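Local coordinates for heroin esterase (Rhodococcus sp., PDB 1LZL), which probably hydrolyses acetyl esters, heroin among them, as a serine esterase of the alpha/beta hydrolase fold, at residues L51-A56 and E64-F69; L82-G87 and P100-V105; G93-S98 and V113-Y118; D132-L137 and A167-K172; G157-G162 and L186-L191. All blocks are in the same frame, centred on the assembly; numbering follows the deposited sequence. Where two conformers were deposited one is given.

Contact 1. Residues L51-A56 and E64-F69; sequences LRELSA and EVKIRF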
# COMPACT_ATOMS: atom_id res chain seq x y z
N LEU A 51 -5.97 -13.85 14.45
CA LEU A 51 -4.85 -13.76 13.51
C LEU A 51 -4.16 -15.09 13.49
O LEU A 51 -3.81 -15.65 14.54
CB LEU A 51 -3.93 -12.59 13.91
CG LEU A 51 -2.85 -12.13 12.90
CD1 LEU A 51 -2.36 -10.73 13.18
CD2 LEU A 51 -1.64 -13.05 12.91
N ARG A 52 -3.90 -15.61 12.29
CA ARG A 52 -3.05 -16.80 12.24
C ARG A 52 -2.13 -16.62 11.03
O ARG A 52 -2.43 -15.81 10.17
CB ARG A 52 -3.79 -18.12 12.17
CG ARG A 52 -4.47 -18.42 10.84
CD ARG A 52 -5.18 -19.78 10.88
NE ARG A 52 -6.25 -19.80 9.88
CZ ARG A 52 -6.29 -20.54 8.80
NH1 ARG A 52 -5.28 -21.39 8.54
NH2 ARG A 52 -7.31 -20.48 7.94
N GLU A 53 -1.05 -17.37 11.04
CA GLU A 53 -0.11 -17.22 9.94
C GLU A 53 -0.34 -18.25 8.85
O GLU A 53 -0.44 -19.44 9.14
CB GLU A 53 1.30 -17.37 10.50
CG GLU A 53 2.42 -17.10 9.49
CD GLU A 53 3.73 -17.14 10.28
OE1 GLU A 53 3.91 -16.20 11.10
OE2 GLU A 53 4.54 -18.07 10.10
N LEU A 54 -0.40 -17.76 7.62
CA LEU A 54 -0.46 -18.64 6.45
C LEU A 54 0.91 -18.59 5.79
O LEU A 54 1.69 -17.64 5.92
CB LEU A 54 -1.50 -18.18 5.41
CG LEU A 54 -2.90 -17.93 5.94
CD1 LEU A 54 -3.90 -17.47 4.87
CD2 LEU A 54 -3.40 -19.21 6.61
N SER A 55 1.19 -19.64 5.00
CA SER A 55 2.41 -19.74 4.24
C SER A 55 2.11 -19.96 2.77
O SER A 55 1.73 -21.06 2.39
CB SER A 55 3.14 -20.93 4.86
OG SER A 55 4.43 -21.08 4.36
N ALA A 56 2.30 -18.97 1.92
CA ALA A 56 2.09 -19.05 0.48
C ALA A 56 3.38 -19.46 -0.21
O ALA A 56 4.47 -18.89 -0.03
CB ALA A 56 1.63 -17.69 -0.05
N GLU A 64 8.94 -19.29 0.92
CA GLU A 64 7.56 -19.13 1.31
C GLU A 64 7.32 -17.66 1.72
O GLU A 64 8.22 -17.04 2.24
CB GLU A 64 7.17 -20.04 2.48
CG GLU A 64 7.61 -21.49 2.25
CD GLU A 64 8.54 -21.92 3.38
OE1 GLU A 64 9.76 -21.65 3.29
OE2 GLU A 64 8.04 -22.50 4.36
N VAL A 65 6.14 -17.18 1.43
CA VAL A 65 5.71 -15.83 1.80
C VAL A 65 4.73 -15.96 2.94
O VAL A 65 3.64 -16.51 2.77
CB VAL A 65 5.10 -15.13 0.58
CG1 VAL A 65 4.61 -13.73 0.92
CG2 VAL A 65 6.15 -15.09 -0.54
N LYS A 66 5.12 -15.41 4.11
CA LYS A 66 4.14 -15.49 5.19
C LYS A 66 3.05 -14.41 5.04
O LYS A 66 3.29 -13.34 4.52
CB LYS A 66 4.76 -15.33 6.57
CG LYS A 66 5.91 -16.32 6.77
CD LYS A 66 5.45 -17.78 6.70
CE LYS A 66 6.57 -18.74 7.10
NZ LYS A 66 6.21 -20.16 6.80
N ILE A 67 1.86 -14.75 5.52
CA ILE A 67 0.69 -13.91 5.49
C ILE A 67 0.10 -13.84 6.90
O ILE A 67 -0.17 -14.88 7.52
CB ILE A 67 -0.37 -14.47 4.52
CG1 ILE A 67 0.19 -14.50 3.09
CG2 ILE A 67 -1.67 -13.69 4.62
CD1 ILE A 67 -0.75 -15.30 2.17
N ARG A 68 -0.10 -12.65 7.41
CA ARG A 68 -0.83 -12.46 8.66
C ARG A 68 -2.30 -12.39 8.29
O ARG A 68 -2.78 -11.40 7.72
CB ARG A 68 -0.39 -11.19 9.38
CG ARG A 68 1.09 -11.20 9.74
CD ARG A 68 1.57 -9.96 10.42
NE ARG A 68 1.11 -9.64 11.77
CZ ARG A 68 1.54 -10.24 12.87
NH1 ARG A 68 2.44 -11.23 12.79
NH2 ARG A 68 1.06 -9.82 14.01
N PHE A 69 -3.02 -13.45 8.60
CA PHE A 69 -4.39 -13.66 8.11
C PHE A 69 -5.36 -13.41 9.25
O PHE A 69 -5.44 -14.17 10.25
CB PHE A 69 -4.49 -15.08 7.55
CG PHE A 69 -5.81 -15.40 6.90
CD1 PHE A 69 -6.24 -14.64 5.82
CD2 PHE A 69 -6.62 -16.46 7.32
CE1 PHE A 69 -7.44 -14.90 5.15
CE2 PHE A 69 -7.82 -16.73 6.69
CZ PHE A 69 -8.24 -15.94 5.62
O HOH W 1 3.94 -12.86 10.68

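Contact 2. Residues L82-G87 and P100-V105; sequences LLWIHG and PFCVEV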
# COMPACT_ATOMS: atom_id res chain seq x y z
N LEU A 82 -9.40 -8.91 1.77
CA LEU A 82 -8.52 -7.83 1.34
C LEU A 82 -7.09 -8.37 1.42
O LEU A 82 -6.67 -8.71 2.53
CB LEU A 82 -8.69 -6.61 2.22
CG LEU A 82 -7.65 -5.48 2.05
CD1 LEU A 82 -7.72 -4.87 0.64
CD2 LEU A 82 -7.87 -4.44 3.16
N LEU A 83 -6.38 -8.44 0.31
CA LEU A 83 -4.94 -8.70 0.34
C LEU A 83 -4.30 -7.34 0.60
O LEU A 83 -4.51 -6.41 -0.17
CB LEU A 83 -4.50 -9.31 -0.99
CG LEU A 83 -3.03 -9.74 -1.07
CD1 LEU A 83 -2.80 -11.07 -0.43
CD2 LEU A 83 -2.55 -9.85 -2.53
N TRP A 84 -3.56 -7.18 1.69
CA TRP A 84 -3.04 -5.90 2.09
C TRP A 84 -1.52 -5.92 2.08
O TRP A 84 -0.91 -6.92 2.49
CB TRP A 84 -3.51 -5.55 3.54
CG TRP A 84 -2.96 -4.20 3.93
CD1 TRP A 84 -1.96 -3.94 4.80
CD2 TRP A 84 -3.41 -2.96 3.40
NE1 TRP A 84 -1.75 -2.60 4.86
CE2 TRP A 84 -2.62 -1.97 4.02
CE3 TRP A 84 -4.38 -2.56 2.49
CZ2 TRP A 84 -2.76 -0.60 3.77
CZ3 TRP A 84 -4.54 -1.20 2.21
CH2 TRP A 84 -3.73 -0.23 2.86
N ILE A 85 -0.91 -4.83 1.64
CA ILE A 85 0.53 -4.74 1.47
C ILE A 85 1.02 -3.46 2.11
O ILE A 85 0.67 -2.32 1.74
CB ILE A 85 0.87 -4.77 -0.05
CG1 ILE A 85 0.19 -5.96 -0.74
CG2 ILE A 85 2.37 -4.76 -0.26
CD1 ILE A 85 0.22 -5.87 -2.27
N HIS A 86 1.87 -3.60 3.14
CA HIS A 86 2.33 -2.47 3.91
C HIS A 86 3.32 -1.61 3.12
O HIS A 86 3.86 -2.04 2.12
CB HIS A 86 3.03 -2.91 5.19
CG HIS A 86 4.38 -3.55 4.97
ND1 HIS A 86 5.53 -2.82 4.82
CD2 HIS A 86 4.77 -4.87 4.95
CE1 HIS A 86 6.57 -3.62 4.66
NE2 HIS A 86 6.16 -4.87 4.74
N GLY A 87 3.47 -0.36 3.66
CA GLY A 87 4.38 0.56 3.01
C GLY A 87 5.77 0.63 3.61
O GLY A 87 6.16 -0.28 4.36
N PRO A 100 -2.97 -2.71 12.82
CA PRO A 100 -4.13 -1.87 13.23
C PRO A 100 -5.21 -1.77 12.17
O PRO A 100 -6.39 -2.02 12.41
CB PRO A 100 -3.47 -0.52 13.53
CG PRO A 100 -2.09 -0.88 14.02
CD PRO A 100 -1.70 -1.97 13.03
N PHE A 101 -4.79 -1.48 10.94
CA PHE A 101 -5.75 -1.34 9.83
C PHE A 101 -6.38 -2.68 9.50
O PHE A 101 -7.59 -2.75 9.23
CB PHE A 101 -5.06 -0.73 8.59
CG PHE A 101 -6.02 -0.55 7.41
CD1 PHE A 101 -7.15 0.27 7.56
CD2 PHE A 101 -5.80 -1.22 6.21
CE1 PHE A 101 -8.03 0.42 6.49
CE2 PHE A 101 -6.64 -1.03 5.11
CZ PHE A 101 -7.76 -0.21 5.28
N CYS A 102 -5.59 -3.74 9.48
CA CYS A 102 -6.16 -5.05 9.09
C CYS A 102 -7.20 -5.52 10.12
O CYS A 102 -8.23 -6.08 9.76
CB CYS A 102 -5.01 -6.06 8.91
SG CYS A 102 -3.97 -5.59 7.49
N VAL A 103 -6.89 -5.28 11.41
CA VAL A 103 -7.88 -5.60 12.44
C VAL A 103 -9.15 -4.77 12.23
O VAL A 103 -10.28 -5.26 12.33
CB VAL A 103 -7.27 -5.35 13.82
CG1 VAL A 103 -8.33 -5.31 14.92
CG2 VAL A 103 -6.24 -6.44 14.11
N GLU A 104 -8.96 -3.47 11.93
CA GLU A 104 -10.13 -2.61 11.71
C GLU A 104 -11.06 -3.12 10.63
O GLU A 104 -12.30 -3.17 10.73
CB GLU A 104 -9.66 -1.16 11.41
CG GLU A 104 -10.85 -0.20 11.39
CD GLU A 104 -10.54 1.26 11.14
OE1 GLU A 104 -9.47 1.52 10.53
OE2 GLU A 104 -11.34 2.17 11.54
N VAL A 105 -10.44 -3.51 9.50
CA VAL A 105 -11.24 -4.01 8.37
C VAL A 105 -11.97 -5.30 8.77
O VAL A 105 -13.16 -5.46 8.49
CB VAL A 105 -10.29 -4.25 7.17
CG1 VAL A 105 -10.96 -5.08 6.10
CG2 VAL A 105 -9.81 -2.88 6.65

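Contact 3. Residues G93-S98 and V113-Y118; sequences GTAESS and VANVEY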
# COMPACT_ATOMS: atom_id res chain seq x y z
N GLY A 93 9.86 -1.57 7.00
CA GLY A 93 8.50 -1.96 7.40
C GLY A 93 8.34 -3.46 7.44
O GLY A 93 9.08 -4.25 6.83
N THR A 94 7.33 -3.89 8.16
CA THR A 94 6.91 -5.24 8.37
C THR A 94 5.41 -5.36 8.19
O THR A 94 4.65 -4.39 8.35
CB THR A 94 7.27 -5.74 9.79
OG1 THR A 94 6.49 -5.00 10.75
CG2 THR A 94 8.73 -5.45 10.09
N ALA A 95 4.96 -6.56 7.86
CA ALA A 95 3.52 -6.75 7.83
C ALA A 95 2.89 -6.39 9.16
O ALA A 95 1.80 -5.79 9.11
CB ALA A 95 3.15 -8.18 7.44
N GLU A 96 3.52 -6.72 10.29
CA GLU A 96 2.78 -6.44 11.54
C GLU A 96 2.51 -4.95 11.72
O GLU A 96 1.59 -4.53 12.43
CB GLU A 96 3.63 -6.98 12.71
CG GLU A 96 3.00 -6.88 14.07
CD GLU A 96 4.05 -7.00 15.17
OE1 GLU A 96 5.26 -7.22 14.89
OE2 GLU A 96 3.61 -6.87 16.34
N SER A 97 3.30 -4.09 11.11
CA SER A 97 3.09 -2.65 11.25
C SER A 97 1.71 -2.26 10.72
O SER A 97 1.22 -1.20 11.15
CB SER A 97 4.20 -1.84 10.57
OG SER A 97 4.10 -1.93 9.15
N SER A 98 1.09 -3.07 9.85
CA SER A 98 -0.26 -2.78 9.38
C SER A 98 -1.34 -3.53 10.15
O SER A 98 -2.52 -3.45 9.77
CB SER A 98 -0.38 -3.11 7.89
OG SER A 98 0.35 -2.26 7.06
N VAL A 113 -8.62 -10.57 6.06
CA VAL A 113 -7.53 -9.73 5.57
C VAL A 113 -6.27 -10.56 5.52
O VAL A 113 -5.86 -11.17 6.51
CB VAL A 113 -7.34 -8.49 6.45
CG1 VAL A 113 -6.19 -7.67 5.85
CG2 VAL A 113 -8.60 -7.65 6.59
N ALA A 114 -5.66 -10.61 4.34
CA ALA A 114 -4.41 -11.36 4.13
C ALA A 114 -3.30 -10.32 4.03
O ALA A 114 -3.13 -9.70 2.97
CB ALA A 114 -4.53 -12.21 2.87
N ASN A 115 -2.61 -10.06 5.13
CA ASN A 115 -1.57 -9.04 5.22
C ASN A 115 -0.20 -9.63 4.89
O ASN A 115 0.31 -10.50 5.60
CB ASN A 115 -1.67 -8.53 6.64
CG ASN A 115 -0.72 -7.42 7.01
OD1 ASN A 115 -0.07 -6.88 6.11
ND2 ASN A 115 -0.60 -7.11 8.29
N VAL A 116 0.38 -9.21 3.77
CA VAL A 116 1.51 -9.97 3.18
C VAL A 116 2.90 -9.55 3.65
O VAL A 116 3.26 -8.35 3.57
CB VAL A 116 1.46 -9.84 1.64
CG1 VAL A 116 2.58 -10.66 1.01
CG2 VAL A 116 0.12 -10.23 1.04
N GLU A 117 3.68 -10.50 4.12
CA GLU A 117 5.09 -10.25 4.49
C GLU A 117 5.98 -10.40 3.27
O GLU A 117 6.54 -11.47 3.00
CB GLU A 117 5.52 -11.18 5.61
CG GLU A 117 6.87 -10.78 6.21
CD GLU A 117 6.71 -9.69 7.22
OE1 GLU A 117 6.73 -8.51 6.85
OE2 GLU A 117 6.57 -9.99 8.42
N TYR A 118 6.07 -9.35 2.45
CA TYR A 118 6.97 -9.43 1.29
C TYR A 118 8.41 -9.18 1.67
O TYR A 118 8.70 -8.54 2.71
CB TYR A 118 6.50 -8.47 0.20
CG TYR A 118 6.46 -7.00 0.57
CD1 TYR A 118 7.59 -6.21 0.37
CD2 TYR A 118 5.32 -6.43 1.10
CE1 TYR A 118 7.51 -4.85 0.72
CE2 TYR A 118 5.22 -5.08 1.45
CZ TYR A 118 6.35 -4.32 1.25
OH TYR A 118 6.32 -2.96 1.55
O HOH W 2 5.42 -8.69 10.49

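Contact 4. Residues D132-L137 and A167-K172; sequences DCYAAL and AGTVLK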
# COMPACT_ATOMS: atom_id res chain seq x y z
N ASP A 132 6.35 -11.77 -4.52
CA ASP A 132 5.83 -12.29 -3.25
C ASP A 132 4.36 -11.92 -3.09
O ASP A 132 3.55 -12.71 -2.59
CB ASP A 132 6.61 -11.71 -2.06
CG ASP A 132 8.05 -12.21 -2.04
OD1 ASP A 132 8.37 -13.23 -2.69
OD2 ASP A 132 8.86 -11.56 -1.30
N CYS A 133 4.01 -10.69 -3.52
CA CYS A 133 2.60 -10.27 -3.36
C CYS A 133 1.70 -11.08 -4.32
O CYS A 133 0.59 -11.47 -3.95
CB CYS A 133 2.51 -8.77 -3.65
SG CYS A 133 3.34 -7.75 -2.37
N TYR A 134 2.23 -11.30 -5.53
CA TYR A 134 1.40 -12.08 -6.48
C TYR A 134 1.31 -13.54 -6.03
O TYR A 134 0.25 -14.15 -6.17
CB TYR A 134 1.93 -11.90 -7.90
CG TYR A 134 1.12 -12.59 -8.97
CD1 TYR A 134 -0.19 -12.18 -9.18
CD2 TYR A 134 1.66 -13.60 -9.74
CE1 TYR A 134 -0.96 -12.79 -10.14
CE2 TYR A 134 0.87 -14.21 -10.73
CZ TYR A 134 -0.41 -13.78 -10.91
OH TYR A 134 -1.25 -14.37 -11.86
N ALA A 135 2.41 -14.03 -5.46
CA ALA A 135 2.36 -15.40 -4.94
C ALA A 135 1.32 -15.53 -3.86
O ALA A 135 0.60 -16.55 -3.80
CB ALA A 135 3.74 -15.78 -4.43
N ALA A 136 1.20 -14.53 -2.99
CA ALA A 136 0.21 -14.55 -1.92
C ALA A 136 -1.18 -14.49 -2.53
O ALA A 136 -2.12 -15.16 -2.11
CB ALA A 136 0.44 -13.35 -0.97
N LEU A 137 -1.40 -13.69 -3.58
CA LEU A 137 -2.69 -13.60 -4.26
C LEU A 137 -3.07 -14.93 -4.89
O LEU A 137 -4.21 -15.38 -4.72
CB LEU A 137 -2.62 -12.47 -5.31
CG LEU A 137 -3.92 -12.29 -6.12
CD1 LEU A 137 -5.08 -11.86 -5.21
CD2 LEU A 137 -3.77 -11.29 -7.27
N ALA A 167 -0.71 -2.02 -6.93
CA ALA A 167 -1.01 -1.67 -8.34
C ALA A 167 -0.25 -2.58 -9.29
O ALA A 167 -0.82 -3.01 -10.32
CB ALA A 167 -0.69 -0.21 -8.60
N GLY A 168 0.99 -2.93 -9.01
CA GLY A 168 1.73 -3.83 -9.86
C GLY A 168 1.19 -5.25 -9.83
O GLY A 168 1.13 -5.93 -10.90
N THR A 169 0.81 -5.69 -8.64
CA THR A 169 0.17 -6.99 -8.48
C THR A 169 -1.16 -7.05 -9.24
O THR A 169 -1.47 -8.09 -9.86
CB THR A 169 -0.07 -7.27 -6.99
OG1 THR A 169 1.25 -7.34 -6.38
CG2 THR A 169 -0.74 -8.62 -6.80
N VAL A 170 -1.93 -5.98 -9.22
CA VAL A 170 -3.22 -5.95 -9.93
C VAL A 170 -3.00 -5.92 -11.43
O VAL A 170 -3.74 -6.64 -12.14
CB VAL A 170 -4.06 -4.77 -9.42
CG1 VAL A 170 -5.27 -4.50 -10.34
CG2 VAL A 170 -4.52 -5.03 -7.99
N LEU A 171 -2.01 -5.22 -11.94
CA LEU A 171 -1.63 -5.28 -13.35
C LEU A 171 -1.26 -6.72 -13.71
O LEU A 171 -1.73 -7.24 -14.74
CB LEU A 171 -0.48 -4.34 -13.72
CG LEU A 171 -0.96 -2.88 -13.86
CD1 LEU A 171 0.23 -1.95 -13.68
CD2 LEU A 171 -1.65 -2.70 -15.21
N LYS A 172 -0.41 -7.34 -12.89
CA LYS A 172 0.05 -8.70 -13.16
C LYS A 172 -1.11 -9.67 -13.15
O LYS A 172 -1.20 -10.57 -14.04
CB LYS A 172 1.12 -9.09 -12.11
CG LYS A 172 1.70 -10.48 -12.43
CD LYS A 172 3.04 -10.64 -11.69
CE LYS A 172 4.12 -9.92 -12.50
NZ LYS A 172 4.98 -10.85 -13.31

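Contact 5. Residues G157-G162 and L186-L191; sequences GGQSAG and LEIPEL. Unlike the reference sequence in segment 157-162: Gln-159 (reference Glu).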
# COMPACT_ATOMS: atom_id res chain seq x y z
N GLY A 157 -4.84 -4.24 -2.03
CA GLY A 157 -4.61 -2.86 -1.64
C GLY A 157 -3.32 -2.67 -0.90
O GLY A 157 -2.69 -3.64 -0.44
N GLY A 158 -2.87 -1.43 -0.74
CA GLY A 158 -1.69 -1.19 0.07
C GLY A 158 -1.48 0.31 0.23
O GLY A 158 -2.19 1.10 -0.39
N GLN A 159 -0.50 0.66 1.06
CA GLN A 159 -0.18 2.05 1.32
C GLN A 159 1.23 2.37 0.84
O GLN A 159 2.14 1.54 1.08
CB GLN A 159 -0.27 2.33 2.85
CG GLN A 159 -0.02 3.77 3.26
CD GLN A 159 -0.28 4.09 4.72
OE1 GLN A 159 -0.70 5.18 5.09
NE2 GLN A 159 -0.01 3.12 5.59
N SER A 160 1.43 3.56 0.25
CA SER A 160 2.75 4.08 -0.16
C SER A 160 3.46 3.05 -1.04
O SER A 160 2.84 2.66 -2.05
CB SER A 160 3.56 4.41 1.10
OG SER A 160 4.79 5.00 0.74
N ALA A 161 4.67 2.56 -0.74
CA ALA A 161 5.24 1.50 -1.59
C ALA A 161 4.33 0.30 -1.70
O ALA A 161 4.31 -0.36 -2.75
CB ALA A 161 6.60 1.07 -0.98
N GLY A 162 3.58 -0.00 -0.63
CA GLY A 162 2.62 -1.11 -0.70
C GLY A 162 1.50 -0.85 -1.71
O GLY A 162 0.95 -1.78 -2.29
N LEU A 186 -5.73 1.87 -3.23
CA LEU A 186 -4.39 2.45 -3.30
C LEU A 186 -4.28 3.66 -2.41
O LEU A 186 -4.87 4.72 -2.76
CB LEU A 186 -4.06 2.80 -4.78
CG LEU A 186 -4.20 1.63 -5.77
CD1 LEU A 186 -3.82 2.08 -7.17
CD2 LEU A 186 -3.36 0.41 -5.36
N GLU A 187 -3.58 3.57 -1.30
CA GLU A 187 -3.48 4.73 -0.41
C GLU A 187 -2.12 5.37 -0.56
O GLU A 187 -1.12 4.65 -0.36
CB GLU A 187 -3.73 4.22 1.02
CG GLU A 187 -3.68 5.21 2.14
CD GLU A 187 -4.20 4.63 3.47
OE1 GLU A 187 -4.18 3.40 3.67
OE2 GLU A 187 -4.61 5.50 4.30
N ILE A 188 -2.09 6.66 -0.85
CA ILE A 188 -0.84 7.42 -1.07
C ILE A 188 0.19 6.57 -1.84
O ILE A 188 1.33 6.40 -1.46
CB ILE A 188 -0.29 8.01 0.22
CG1 ILE A 188 0.07 7.01 1.36
CG2 ILE A 188 -1.26 9.05 0.73
CD1 ILE A 188 0.62 7.64 2.64
N PRO A 189 -0.21 5.99 -3.00
CA PRO A 189 0.68 5.01 -3.63
C PRO A 189 1.95 5.57 -4.23
O PRO A 189 1.94 6.71 -4.73
CB PRO A 189 -0.21 4.44 -4.78
CG PRO A 189 -1.16 5.57 -5.10
CD PRO A 189 -1.49 6.17 -3.74
N GLU A 190 3.04 4.80 -4.25
CA GLU A 190 4.33 5.08 -4.85
C GLU A 190 4.38 4.32 -6.17
O GLU A 190 4.55 3.09 -6.18
CB GLU A 190 5.44 4.66 -3.89
CG GLU A 190 6.85 4.93 -4.40
CD GLU A 190 7.91 4.54 -3.40
OE1 GLU A 190 7.61 3.99 -2.33
OE2 GLU A 190 9.09 4.81 -3.75
N LEU A 191 4.21 5.06 -7.29
CA LEU A 191 3.87 4.43 -8.58
C LEU A 191 4.86 4.69 -9.71
O LEU A 191 4.90 3.96 -10.69
CB LEU A 191 2.50 4.94 -9.05
CG LEU A 191 1.29 4.58 -8.17
CD1 LEU A 191 0.10 5.46 -8.55
CD2 LEU A 191 0.97 3.10 -8.27
O HOH W 3 -2.69 7.71 3.99
O HOH W 4 -3.64 5.05 6.84

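Contact 1. Residues L51-A56 and E64-F69
Leu-51 lays CD1 over one face of the Arg-68 guanidinium, 3.6 Å from Arg-68 NH2, while that same NH2 forms a salt bridge with Asp-99. Arg-52 pairs with Phe-69 through two backbone bonds. Its side chain runs beside the phenyl ring, guanidinium and ring planes 84° apart. Glu-53, extended beyond CG, lies against the aliphatic part of Lys-66, with Glu-53 OE2 3.5 Å from Lys-66 CD; a water accepts from Arg-68 NH1 and donates, weakly, to Glu-53 OE1. These residues belong to the antiparallel beta hairpin of strands 49-56 and 65-72, which forms one margin of the central sheet. Leu-54 again makes both backbone bonds, now with Ile-67, and on the face it shares with Ile-67 and Phe-69 sets CD1 over the Phe-69 ring, 3.9 Å from its centroid and 27° off the normal, a CH-pi contact. Ser-55 turns to the other face; in the conformer given, Ser-55 OG lies where it can accept a 3.2 Å bond from Lys-66 NZ, the lysine chain bending at chi2 (-62°) to bring the amine there. With an alanine in place of Lys-66 the amine is gone, and Glu-53 OE2 is likely to lose its nearby positive charge and Ser-55 OG, in this conformer, its donor. Ala-56 pairs with Val-65 and rests CB 4.0 Å from Ile-67 CD1.

Contact 2. Residues L82-G87 and P100-V105
Trp-84 offers the face of its six-membered ring to the edge of Phe-101, whose CD2 and CE2 sit above the indole. The pair is an edge-to-face stack, centroids 4.8 Å apart and planes inclined at 58°, with the closest approach of 3.6 Å between Trp-84 CZ3 and Phe-101 CE2. It joins strand 79-85 to helix 99-109 inside the beta-alpha-beta unit completed by strand 112-116, a building block of the alpha/beta hydrolase fold. Strand and helix segments run nearly antiparallel, their axes 10.4 Å apart at closest approach, and side chains alone span the gap. Both aromatic residues place CG opposite the backbone N (chi1 -180° for Trp-84, -179° for Phe-101), which sends each ring out from its backbone into the space between strand and helix. One turn of helix is thereby set against the indole from two quarters: Phe-101 meets the benzo ring, while the neighbouring Cys-102 brings its sulfur obliquely to the pyrrole part, a sulfur-aromatic contact. The indole NE1 of Trp-84 has a weak hydrogen bond to Ser-98 OG just ahead of the helix. Two residues earlier on the strand, Leu-82 reaches both Phe-101 and Val-105 with CD2. Helix 299-315 packs on Phe-101 and Val-105 as well, through Ile-312 and Leu-309 respectively. Beside the indole, Cys-102 SG lies 3.7 Å from Trp-84 CD1.

Contact 3. Residues G93-S98 and V113-Y118
Ala-95 O is gripped by two donors that come from opposite faces of its carbonyl plane: Ser-98 N, closing a turn of the 3-10 segment, and Asn-115 ND2 from the neighbouring strand, at 2.9 Å. The amide nitrogen arrives well above the carbonyl plane, 54° out of it, and so does not use a lone pair. Asn-115 holds CG anti to the backbone N, which carries the amide off the strand and toward the loop; its OD1 meets Ala-95 CB at 3.7 Å. The N-H of Ala-95 is taken as well. It gives a 2.8 Å bond to Glu-117 OE1, nearly straight at 166°, on the syn side of the carboxylate though tilted from its plane. Glu-117 reaches back to this site because its chain bends at chi2 (82°), and its second oxygen, OE2, accepts from a water that in turn accepts from Glu-96 N. Ser-97 OG gives to Thr-94 O at 2.6 Å. Thus the loop between strand 79-85 and helix 99-109 is tied to Asn-115 on strand 112-116 and to the inverse gamma turn centred on Glu-117, a connection within the alpha/beta hydrolase core. Nearby, Arg-68 packs on Ala-95 and Glu-96. With one carboxylate oxygen taking a backbone N-H directly and the other linked to a second N-H through water, Glu-117 would probably favour its ionised form, while Asn-115 supplies a donor without adding charge.

Contact 4. Residues D132-L137 and A167-K172
Thr-169 fits between Cys-133, Tyr-134 and Leu-137, where segments 132-137 and 167-172 have their nearest CA pair, Thr-169 CA 5.6 Å from Tyr-134 CA, and its two branches meet different neighbours. The hydroxyl faces Cys-133, with Thr-169 OG1 3.3 Å from Cys-133 CB, but its hydrogen bond goes back along its own helix to Leu-165 O. The methyl, Thr-169 CG2, meets the edge of the Tyr-134 ring near its plane and lies 4.1 Å from Leu-137 CD2, the threonine and leucine side chains sliding past each other in opposite directions. Tyr-134 carries the other half of the contact. With CG anti to the backbone N (chi1 -177°), its ring is directed at the second helix, where the aliphatic chain of Lys-172 passes over one face at about a right angle. Lys-172 CG stands 3.9 Å from the ring centroid and just 3° off the normal, a CH-pi contact placed almost exactly over the centre. A serine in place of Tyr-134 lacks the ring, which is likely to leave the Lys-172 methylenes without their support and open a gap beside the Thr-169 methyl. The segments cross at -57° with axes 9.4 Å apart, joining two helices of the alpha/beta hydrolase fold on one side of its sheet; Leu-137 also touches strand 153-159. No hydrogen bond crosses between the segments. Lys-172 spends its methylenes on Tyr-134 and its charge in a cation-pi contact with Tyr-237, so a residue that is polar at its end still serves apolar packing.

Contact 5. Residues G157-G162 and L186-L191
Gln-159, which replaces the glutamate of the reference sequence, stacks its amide on the Glu-187 carboxylate with the two planes 23° apart. Both chains are extended, CG anti to the backbone N in each, and stand on the same face of neighbouring parallel strands. Gln-159 OE1 lies 3.9 Å from Glu-187 CD, and two waters, each donating to Glu-187 OE2 and weakly to Gln-159 OE1, bridge the ends. Ile-188 has its CG1 between the backbone N and the carbonyl carbon (chi1 60°), which lays CG1 and CD1 along the glutamine chain, Ile-188 CD1 3.7 Å from Gln-159 OE1. Gly-158, Ser-160 and Gly-162 fit the GxSxG nucleophile elbow of alpha/beta hydrolases, the strained turn from strand 153-159 into helix 161-176. Ser-160 has positive phi (54°); its CB is directed away from segment 186-191, and its side chain touches His-290, consistent with a Ser-His-Asp triad completed by Asp-260. At Gly-158 and Gly-162 a CB would collide with backbone oxygens of the turn itself. Ser-160 N gives a 2.8 Å bond to Glu-187 O, whereas Glu-190 N reaches Ser-160 O from well above its carbonyl plane. The extended Glu-190 chain brings OE1 to 3.4 Å from Ala-161 CB, while its OE2 is hydrogen-bonded to Ser-217 OG.

How the contacts relate
Contacts 1, 2, 3 and 5 follow the mixed central sheet from its 49-56 margin toward the probable nucleophile elbow in contact 5, whose centre lies about 3 Å from the centre of the chain; contacts 1 and 5 have centres about 21 Å apart. Contacts 1 and 3 join where Arg-68 N probably bonds to Asn-115 O at 2.8 Å. Contacts 2 and 3 alternate along the chain, and Tyr-118 OH meets His-86 O at 2.7 Å. The indole of contact 2 reaches the elbow, Trp-84 CZ3 lying 3.4 Å from Gly-158 N. Contact 4 packs on the sheet through Leu-83, Ile-67 and Val-116, and shares helix 161-176 with contact 5.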